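Local structure of cystalysin (Treponema denticola, 1C7N) at residues D4-K8 / P375-E381; V33-V38 / Q351-D355; V306-F310 / Q328-F332. The protein binds pyridoxal-5'-phosphate (PLP) and belongs to the class I and II aminotransferase family of PLP-dependent enzymes. One frame throughout, in Å; residues are numbered along the deposited sequence.

Overall arrangement
Starting from the N terminus, the chain opens the loop of contact 1 at 4-8 and that of contact 2 at 33-38, then runs through the whole seven-stranded mixed sheet before 306-310 opens contact 3. The loops close in reverse order, at 328-332, 351-355 and 375-381, so the three are concentric and none cross. Contact 1 ties the N-terminal arm to helix 376-393, contact 2 joins the loop before helix 47-59 to the approach to strand 355-356, and contact 3 seats helix 289-313 against strand 327-331. They share one packed region: V34 meets V378, I379 meets V306, and F354 meets F332.

Contact 1 (D4-K8 / P375-E381); sequences DFTTK and PSSVIQE
K8 lays the start of its side chain across V378, CG resting 3.8 Å from V378 CG2. The chain is fully extended, with CG anti to the backbone N (chi1 -177°), a path that carries the amine along the helix from V378 to E381. There it meets a carboxylate arriving from the opposite direction: K8 NZ is 2.6 Å from E381 OE1, a salt bridge made on the syn lone pair of OE1, on the side of the other carboxylate oxygen. NZ also donates to the backbone O of E32. In the fold, this pairs the N-terminal arm of a two-domain PLP-dependent enzyme with the beginning of helix 376-393, whose N-cap position is P375. The ring of P375 points into the bend of the arm, where its CG lies 3.6 Å from T7 O, while F5 O receives a CA-H...O contact from P375 CA at 3.4 Å. F5 O also accepts a hydrogen bond from a water that in turn accepts from S376 N, in the first turn of the helix; a second water links T6 O to S377 OG. Within the bend, D4 OD1 accepts from T6 N at 2.8 Å, an Asx turn, and a nearly straight bond (173°) from T7 N extends it to an Asx motif.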
# COMPACT_ATOMS: atom_id res chain seq x y z
N ASP A 4 21.40 9.94 -17.19
CA ASP A 4 22.49 10.20 -16.26
C ASP A 4 22.75 9.06 -15.28
O ASP A 4 21.93 8.78 -14.40
CB ASP A 4 22.18 11.48 -15.47
CG ASP A 4 23.28 11.85 -14.47
OD1 ASP A 4 24.18 11.02 -14.21
OD2 ASP A 4 23.22 12.97 -13.93
N PHE A 5 23.89 8.39 -15.43
CA PHE A 5 24.27 7.30 -14.54
C PHE A 5 25.64 7.64 -13.96
O PHE A 5 26.35 6.77 -13.44
CB PHE A 5 24.37 5.97 -15.29
CG PHE A 5 23.07 5.52 -15.92
CD1 PHE A 5 22.82 5.77 -17.27
CD2 PHE A 5 22.12 4.85 -15.17
CE1 PHE A 5 21.63 5.34 -17.85
CE2 PHE A 5 20.92 4.42 -15.74
CZ PHE A 5 20.68 4.67 -17.09
N THR A 6 26.00 8.92 -14.03
CA THR A 6 27.29 9.38 -13.56
C THR A 6 27.27 10.34 -12.38
O THR A 6 28.23 10.40 -11.62
CB THR A 6 28.06 10.03 -14.71
OG1 THR A 6 27.29 11.10 -15.25
CG2 THR A 6 28.35 9.01 -15.81
N THR A 7 26.21 11.12 -12.23
CA THR A 7 26.15 12.07 -11.12
C THR A 7 26.11 11.35 -9.78
O THR A 7 25.27 10.47 -9.57
CB THR A 7 24.89 12.96 -11.19
OG1 THR A 7 24.94 13.76 -12.38
CG2 THR A 7 24.82 13.87 -9.97
N LYS A 8 27.01 11.72 -8.88
CA LYS A 8 27.04 11.13 -7.55
C LYS A 8 26.02 11.85 -6.69
O LYS A 8 26.20 13.02 -6.34
CB LYS A 8 28.44 11.28 -6.94
CG LYS A 8 28.60 10.62 -5.58
CD LYS A 8 30.01 10.79 -5.02
CE LYS A 8 30.14 10.08 -3.68
NZ LYS A 8 31.48 10.28 -3.04
N PRO A 375 26.95 4.86 -9.77
CA PRO A 375 27.89 5.30 -10.80
C PRO A 375 29.20 4.53 -10.65
O PRO A 375 29.62 4.22 -9.53
CB PRO A 375 28.06 6.79 -10.50
CG PRO A 375 26.71 7.17 -9.95
CD PRO A 375 26.43 6.02 -9.00
N SER A 376 29.83 4.22 -11.78
CA SER A 376 31.09 3.48 -11.76
C SER A 376 32.11 4.17 -10.85
O SER A 376 32.83 3.51 -10.08
CB SER A 376 31.63 3.36 -13.19
OG SER A 376 30.72 2.64 -14.01
N SER A 377 32.18 5.50 -10.92
CA SER A 377 33.12 6.25 -10.09
C SER A 377 32.85 5.99 -8.61
O SER A 377 33.79 5.94 -7.80
CB SER A 377 32.99 7.75 -10.36
OG SER A 377 31.69 8.21 -10.02
N VAL A 378 31.58 5.82 -8.26
CA VAL A 378 31.20 5.57 -6.87
C VAL A 378 31.67 4.19 -6.45
O VAL A 378 32.14 4.01 -5.33
CB VAL A 378 29.67 5.69 -6.67
CG1 VAL A 378 29.30 5.19 -5.28
CG2 VAL A 378 29.24 7.14 -6.83
N ILE A 379 31.53 3.22 -7.35
CA ILE A 379 31.97 1.85 -7.06
C ILE A 379 33.49 1.86 -6.85
O ILE A 379 34.01 1.18 -5.96
CB ILE A 379 31.62 0.89 -8.23
CG1 ILE A 379 30.10 0.84 -8.45
CG2 ILE A 379 32.14 -0.52 -7.93
CD1 ILE A 379 29.31 0.31 -7.27
N GLN A 380 34.19 2.63 -7.67
CA GLN A 380 35.65 2.74 -7.59
C GLN A 380 36.10 3.38 -6.28
O GLN A 380 37.07 2.93 -5.67
CB GLN A 380 36.17 3.56 -8.77
CG GLN A 380 35.96 2.90 -10.12
CD GLN A 380 37.06 1.91 -10.46
OE1 GLN A 380 37.51 1.14 -9.60
NE2 GLN A 380 37.50 1.91 -11.71
N GLU A 381 35.39 4.42 -5.85
CA GLU A 381 35.72 5.09 -4.59
C GLU A 381 35.62 4.10 -3.45
O GLU A 381 36.49 4.04 -2.58
CB GLU A 381 34.72 6.23 -4.32
CG GLU A 381 34.96 7.50 -5.11
CD GLU A 381 33.80 8.48 -4.97
OE1 GLU A 381 33.23 8.57 -3.86
OE2 GLU A 381 33.46 9.16 -5.96
O HOH W 1 28.65 5.66 -14.09
O HOH W 2 30.62 9.48 -12.17

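Contact 2 (V33-V38 / Q351-D355); sequences VVPLSV and QIFFD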
# COMPACT_ATOMS: atom_id res chain seq x y z
N VAL A 33 30.87 8.75 1.73
CA VAL A 33 30.44 7.36 1.64
C VAL A 33 29.03 7.14 1.11
O VAL A 33 28.10 7.88 1.45
CB VAL A 33 30.56 6.67 3.02
CG1 VAL A 33 30.08 5.21 2.94
CG2 VAL A 33 32.01 6.72 3.49
N VAL A 34 28.88 6.12 0.27
CA VAL A 34 27.59 5.75 -0.31
C VAL A 34 27.37 4.26 0.01
O VAL A 34 28.23 3.43 -0.29
CB VAL A 34 27.58 5.91 -1.85
CG1 VAL A 34 26.31 5.29 -2.42
CG2 VAL A 34 27.67 7.38 -2.24
N PRO A 35 26.22 3.92 0.61
CA PRO A 35 25.94 2.52 0.95
C PRO A 35 25.68 1.67 -0.30
O PRO A 35 25.07 2.15 -1.27
CB PRO A 35 24.73 2.63 1.86
CG PRO A 35 23.99 3.81 1.29
CD PRO A 35 25.11 4.80 1.01
N LEU A 36 26.15 0.42 -0.30
CA LEU A 36 25.96 -0.48 -1.43
C LEU A 36 25.25 -1.73 -0.92
O LEU A 36 25.58 -2.86 -1.30
CB LEU A 36 27.32 -0.86 -2.04
CG LEU A 36 28.25 0.31 -2.43
CD1 LEU A 36 29.61 -0.23 -2.87
CD2 LEU A 36 27.60 1.14 -3.54
N SER A 37 24.26 -1.50 -0.07
CA SER A 37 23.50 -2.57 0.57
C SER A 37 22.11 -2.86 -0.01
O SER A 37 21.97 -3.63 -0.96
CB SER A 37 23.36 -2.23 2.06
OG SER A 37 22.80 -0.93 2.20
N VAL A 38 21.09 -2.25 0.61
CA VAL A 38 19.69 -2.42 0.21
C VAL A 38 19.49 -2.26 -1.29
O VAL A 38 20.04 -1.35 -1.91
CB VAL A 38 18.79 -1.42 0.96
CG1 VAL A 38 17.36 -1.51 0.45
CG2 VAL A 38 18.83 -1.73 2.46
N GLN A 351 34.28 1.08 5.80
CA GLN A 351 33.13 1.95 5.61
C GLN A 351 32.47 1.63 4.28
O GLN A 351 32.08 2.52 3.51
CB GLN A 351 33.54 3.42 5.67
CG GLN A 351 33.64 3.94 7.09
CD GLN A 351 33.95 5.41 7.17
OE1 GLN A 351 33.24 6.24 6.59
NE2 GLN A 351 35.01 5.75 7.88
N ILE A 352 32.37 0.34 4.02
CA ILE A 352 31.73 -0.15 2.81
C ILE A 352 30.54 -0.93 3.36
O ILE A 352 30.69 -1.85 4.17
CB ILE A 352 32.70 -1.04 1.98
CG1 ILE A 352 32.12 -1.28 0.59
CG2 ILE A 352 32.97 -2.35 2.71
CD1 ILE A 352 33.14 -1.79 -0.42
N PHE A 353 29.34 -0.53 2.95
CA PHE A 353 28.14 -1.17 3.46
C PHE A 353 27.47 -2.11 2.49
O PHE A 353 26.70 -1.70 1.63
CB PHE A 353 27.16 -0.10 3.94
CG PHE A 353 27.72 0.78 5.01
CD1 PHE A 353 28.66 1.76 4.71
CD2 PHE A 353 27.37 0.57 6.34
CE1 PHE A 353 29.24 2.53 5.72
CE2 PHE A 353 27.94 1.33 7.35
CZ PHE A 353 28.88 2.31 7.04
N PHE A 354 27.80 -3.39 2.62
CA PHE A 354 27.24 -4.43 1.77
C PHE A 354 26.01 -4.97 2.48
O PHE A 354 25.61 -4.49 3.53
CB PHE A 354 28.21 -5.61 1.63
CG PHE A 354 29.52 -5.28 0.95
CD1 PHE A 354 29.55 -4.66 -0.29
CD2 PHE A 354 30.73 -5.68 1.53
CE1 PHE A 354 30.75 -4.46 -0.97
CE2 PHE A 354 31.94 -5.49 0.86
CZ PHE A 354 31.95 -4.88 -0.39
N ASP A 355 25.40 -5.97 1.87
CA ASP A 355 24.31 -6.66 2.51
C ASP A 355 25.10 -7.91 2.89
O ASP A 355 25.41 -8.74 2.03
CB ASP A 355 23.18 -6.95 1.53
CG ASP A 355 21.92 -6.18 1.87
OD1 ASP A 355 22.04 -5.01 2.29
OD2 ASP A 355 20.81 -6.74 1.73
O HOH W 3 29.68 1.58 1.17
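F353 reaches toward P35 and V33 of segment 33-38, the loop before helix 47-59. Its CB packs on the proline, 4.2 Å from P35 CB. With chi1 at -59°, CG stands anti to the carbonyl carbon, and the ring extends back toward V33, whose side chain crosses it at about a right angle: V33 CG1 is 4.1 Å from F353 CD1 and 4.0 Å from CE1. A water lies in plane at the ring edge. The same CG1 lies 3.4 Å from Q351 O. The two backbones run nearly the same way, 9° apart end to end. The one direct hydrogen bond, L36 N to F353 O at 2.9 Å, is bent to 135° at the hydrogen; farther back, the water donates to V34 O and accepts from F353 N. Toward V38, whose side chain is about 8 Å from the PLP, D355 OD1 sits 3.1 Å from S37 CB, while OD2 forms a salt bridge with R369, whose NH2 also bonds S37 O. R369 belongs to strand 367-371, so the loop lies beside that strand in this fold-type I PLP-dependent enzyme, with V38 packing on Y64 of the second subunit. The direct contact thus rests on one bent backbone hydrogen bond and hydrocarbon packing, whereas the water and R369 bridge polar groups of both segments.

Contact 3 (V306-F310 / Q328-F332); sequences VKDFF and QWIDF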
# COMPACT_ATOMS: atom_id res chain seq x y z
N VAL A 306 34.42 -4.63 -10.31
CA VAL A 306 34.58 -5.34 -9.04
C VAL A 306 35.45 -6.59 -9.25
O VAL A 306 36.43 -6.79 -8.53
CB VAL A 306 33.20 -5.77 -8.46
CG1 VAL A 306 33.38 -6.55 -7.16
CG2 VAL A 306 32.34 -4.53 -8.20
N LYS A 307 35.08 -7.41 -10.22
CA LYS A 307 35.83 -8.62 -10.52
C LYS A 307 37.30 -8.29 -10.75
O LYS A 307 38.19 -8.92 -10.17
CB LYS A 307 35.24 -9.29 -11.77
CG LYS A 307 36.00 -10.51 -12.27
CD LYS A 307 35.25 -11.15 -13.44
CE LYS A 307 36.13 -12.09 -14.25
NZ LYS A 307 36.72 -13.18 -13.43
N ASP A 308 37.55 -7.28 -11.58
CA ASP A 308 38.92 -6.87 -11.88
C ASP A 308 39.67 -6.37 -10.65
O ASP A 308 40.85 -6.67 -10.47
CB ASP A 308 38.92 -5.79 -12.96
CG ASP A 308 40.30 -5.25 -13.25
OD1 ASP A 308 40.67 -4.20 -12.68
OD2 ASP A 308 41.03 -5.90 -14.03
N PHE A 309 38.98 -5.60 -9.81
CA PHE A 309 39.60 -5.06 -8.61
C PHE A 309 40.24 -6.13 -7.75
O PHE A 309 41.38 -5.98 -7.30
CB PHE A 309 38.58 -4.29 -7.77
CG PHE A 309 39.10 -3.89 -6.43
CD1 PHE A 309 39.98 -2.83 -6.30
CD2 PHE A 309 38.75 -4.62 -5.29
CE1 PHE A 309 40.51 -2.49 -5.06
CE2 PHE A 309 39.26 -4.29 -4.05
CZ PHE A 309 40.15 -3.22 -3.93
N PHE A 310 39.52 -7.22 -7.50
CA PHE A 310 40.08 -8.28 -6.67
C PHE A 310 41.16 -9.10 -7.38
O PHE A 310 42.11 -9.55 -6.74
CB PHE A 310 38.97 -9.19 -6.15
CG PHE A 310 38.01 -8.49 -5.22
CD1 PHE A 310 36.75 -8.08 -5.66
CD2 PHE A 310 38.38 -8.20 -3.90
CE1 PHE A 310 35.88 -7.40 -4.81
CE2 PHE A 310 37.51 -7.52 -3.05
CZ PHE A 310 36.26 -7.12 -3.50
N GLN A 328 25.82 -8.31 -6.92
CA GLN A 328 26.94 -9.24 -7.10
C GLN A 328 27.34 -9.95 -5.81
O GLN A 328 27.35 -9.36 -4.73
CB GLN A 328 28.13 -8.47 -7.70
CG GLN A 328 29.32 -9.31 -8.13
CD GLN A 328 30.28 -8.52 -9.01
OE1 GLN A 328 30.31 -7.29 -8.94
NE2 GLN A 328 31.07 -9.22 -9.82
N TRP A 329 27.67 -11.23 -5.93
CA TRP A 329 28.02 -12.09 -4.80
C TRP A 329 29.54 -12.23 -4.69
O TRP A 329 30.16 -12.90 -5.51
CB TRP A 329 27.37 -13.46 -5.02
CG TRP A 329 27.16 -14.34 -3.80
CD1 TRP A 329 27.49 -15.67 -3.70
CD2 TRP A 329 26.46 -14.01 -2.58
NE1 TRP A 329 27.03 -16.18 -2.51
CE2 TRP A 329 26.40 -15.19 -1.81
CE3 TRP A 329 25.88 -12.84 -2.08
CZ2 TRP A 329 25.78 -15.23 -0.55
CZ3 TRP A 329 25.27 -12.88 -0.84
CH2 TRP A 329 25.22 -14.07 -0.09
N ILE A 330 30.12 -11.60 -3.67
CA ILE A 330 31.56 -11.64 -3.47
C ILE A 330 31.97 -12.62 -2.38
O ILE A 330 31.51 -12.55 -1.25
CB ILE A 330 32.10 -10.25 -3.10
CG1 ILE A 330 31.61 -9.21 -4.12
CG2 ILE A 330 33.62 -10.26 -3.10
CD1 ILE A 330 31.89 -7.79 -3.72
N ASP A 331 32.87 -13.53 -2.74
CA ASP A 331 33.36 -14.56 -1.84
C ASP A 331 34.60 -14.10 -1.06
O ASP A 331 35.71 -14.08 -1.60
CB ASP A 331 33.68 -15.82 -2.65
CG ASP A 331 34.22 -16.95 -1.81
OD1 ASP A 331 34.30 -16.81 -0.57
OD2 ASP A 331 34.56 -17.99 -2.40
N PHE A 332 34.40 -13.75 0.21
CA PHE A 332 35.50 -13.29 1.07
C PHE A 332 36.01 -14.39 2.00
O PHE A 332 36.82 -14.13 2.88
CB PHE A 332 35.05 -12.12 1.95
CG PHE A 332 35.05 -10.78 1.26
CD1 PHE A 332 33.96 -10.38 0.49
CD2 PHE A 332 36.11 -9.89 1.43
CE1 PHE A 332 33.94 -9.12 -0.11
CE2 PHE A 332 36.10 -8.62 0.84
CZ PHE A 332 35.01 -8.24 0.07
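I330 lies between V306 and F310 on the helix side of its strand, and the apolar packing runs through it. Its CD1 branch reaches V306 CG1 at 3.9 Å. Its CG2 branch, anti to the backbone N, meets the ring of F310, 4.0 Å from CE1, with the two side chains crossing at about a right angle.

The aromatic component is the pair F310 and F332. Their ring planes stand 85° apart with centroids separated by 5.7 Å, and CZ meets CZ at 3.9 Å, an oblique aromatic pair. F310 is also held within its own helix: F309 CD2 lies 3.7 Å above the centre of one face, and V306 CG1 lies in plane at the ring edge. L386 of helix 376-393 adds a further contact.

The polar component is Q328, whose extended chain (chi1 -172°) carries the amide to V306 from the opposite direction, leaving OE1 3.3 Å from V306 CB. NE2 donates to the backbone O of P320 and of Q303.

Helix 289-313 here packs on a three-stranded antiparallel sheet, against 327-331, one of its two edge strands in this chain. The local axes are 10.8 Å apart and 13° from parallel.

No hydrogen bond joins the two segments, so their fit rests on van der Waals packing, the Q328 amide against V306 included. The two bonds from NE2 fix the amide orientation of Q328, which leaves OE1 buried against valine with no partner in the model, a likely cost in desolvation.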